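Local structure of diaminobutyrate-pyruvate transaminase and L-2,4-diaminobutyrate decarboxylase (Vibrio parahaemolyticus, 2QMA) at residues A117-A120 with M121-A124. The protein probably uses pyridoxal 5'-phosphate to decarboxylate L-2,4-diaminobutyrate in this C-terminal domain, the full-length protein also carrying an aminotransferase part. Numbering follows the deposited sequence.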
loop_
_atom_site.group_PDB
_atom_site.type_symbol
_atom_site.label_atom_id
_atom_site.label_comp_id
_atom_site.label_asym_id
_atom_site.label_seq_id
_atom_site.Cartn_x
_atom_site.Cartn_y
_atom_site.Cartn_z
ATOM N N ALA A 117 -16.209 3.786 7.371
ATOM C CA ALA A 117 -17.100 2.610 7.419
ATOM C C ALA A 117 -16.534 1.558 6.475
ATOM O O ALA A 117 -16.460 0.393 6.843
ATOM C CB ALA A 117 -18.524 2.970 7.001
ATOM N N ALA A 118 -16.144 1.963 5.259
ATOM C CA ALA A 118 -15.579 1.024 4.272
ATOM C C ALA A 118 -14.372 0.252 4.842
ATOM O O ALA A 118 -14.235 -0.954 4.607
ATOM C CB ALA A 118 -15.205 1.759 2.954
ATOM N N GLU A 119 -13.510 0.923 5.606
ATOM C CA GLU A 119 -12.336 0.254 6.150
ATOM C C GLU A 119 -12.718 -0.892 7.063
ATOM O O GLU A 119 -12.013 -1.892 7.107
ATOM C CB GLU A 119 -11.469 1.217 6.966
ATOM C CG GLU A 119 -10.761 2.271 6.108
ATOM C CD GLU A 119 -9.505 1.762 5.412
ATOM O OE1 GLU A 119 -9.404 0.547 5.192
ATOM O OE2 GLU A 119 -8.635 2.583 5.057
ATOM N N ALA A 120 -13.807 -0.717 7.816
ATOM C CA ALA A 120 -14.328 -1.780 8.706
ATOM C C ALA A 120 -14.670 -3.052 7.940
ATOM O O ALA A 120 -14.318 -4.168 8.378
ATOM C CB ALA A 120 -15.544 -1.272 9.552
HETATM N N MSE A 121 -15.316 -2.880 6.787
HETATM C CA MSE A 121 -15.650 -4.004 5.913
HETATM C C MSE A 121 -14.413 -4.572 5.197
HETATM O O MSE A 121 -14.264 -5.779 5.092
HETATM C CB MSE A 121 -16.747 -3.609 4.923
HETATM C CG MSE A 121 -18.043 -3.216 5.620
HETATM SE SE MSE A 121 -19.370 -2.462 4.415
HETATM C CE MSE A 121 -19.801 -4.105 3.453
ATOM N N ILE A 122 -13.518 -3.695 4.738
ATOM C CA ILE A 122 -12.282 -4.160 4.111
ATOM C C ILE A 122 -11.538 -5.072 5.105
ATOM O O ILE A 122 -11.078 -6.145 4.754
ATOM C CB ILE A 122 -11.335 -2.949 3.696
ATOM C CG1 ILE A 122 -12.034 -2.043 2.638
ATOM C CG2 ILE A 122 -9.981 -3.462 3.168
ATOM C CD1 ILE A 122 -11.420 -0.660 2.378
ATOM N N ALA A 123 -11.388 -4.605 6.333
ATOM C CA ALA A 123 -10.576 -5.306 7.340
ATOM C C ALA A 123 -11.186 -6.694 7.687
ATOM O O ALA A 123 -10.476 -7.692 7.856
ATOM C CB ALA A 123 -10.467 -4.401 8.591
ATOM N N ALA A 124 -12.508 -6.749 7.727
ATOM C CA ALA A 124 -13.233 -7.952 8.128
ATOM C C ALA A 124 -13.224 -8.982 7.015
ATOM O O ALA A 124 -13.104 -10.171 7.270
ATOM C CB ALA A 124 -14.653 -7.614 8.556
#
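Ile122 N donates to Ala118 O at 2.8 Å, the shortest of four i to i+4 hydrogen bonds that join 117-120 to 121-124 as successive turns of one alpha helix. Ala123 N reaches Glu119 O at 2.9 Å, and Ala124 N meets Ala120 O at 3.2 Å. The bond from Met121 N to Ala117 O is weak at 3.5 Å.

Among the side chains, Glu119 and Ile122 touch one turn apart, crossing at a slant: OE1 of Glu119 meets the CD1 methyl of Ile122 at 3.7 Å. A bend in Glu119 (chi2 -80°) brings its carboxylate back toward 121-124, although its CB points away. The CG1 branch of Ile122, beside its own backbone N (chi1 -62°), extends back over the preceding turn, CG1 lying 3.1 Å from Ala118 O. Other groups hold the carboxylate oxygens: Arg374 and Lys379 form salt bridges with it and Thr330 a hydrogen bond, while Arg374 of the second subunit adds another salt bridge, so this buried acid probably remains ionised.

Helix 113-125, in the pyridoxal-dependent decarboxylase domain and away from the predicted cofactor lysine, joins helix 377-386 to the second subunit. Ala118 and Met121, present as selenomethionine, pack on Met382, Met121 also on Leu378, and Ile122 on Lys379 and Phe375. Across the dimer interface, Ala117 faces Thr41, Ala123 Glu119 and Met121 Val87 of the second subunit, whose Gln99 donates to Ala124 O; the small methyls of Ala117, Ala118 and Ala123 allow close approach.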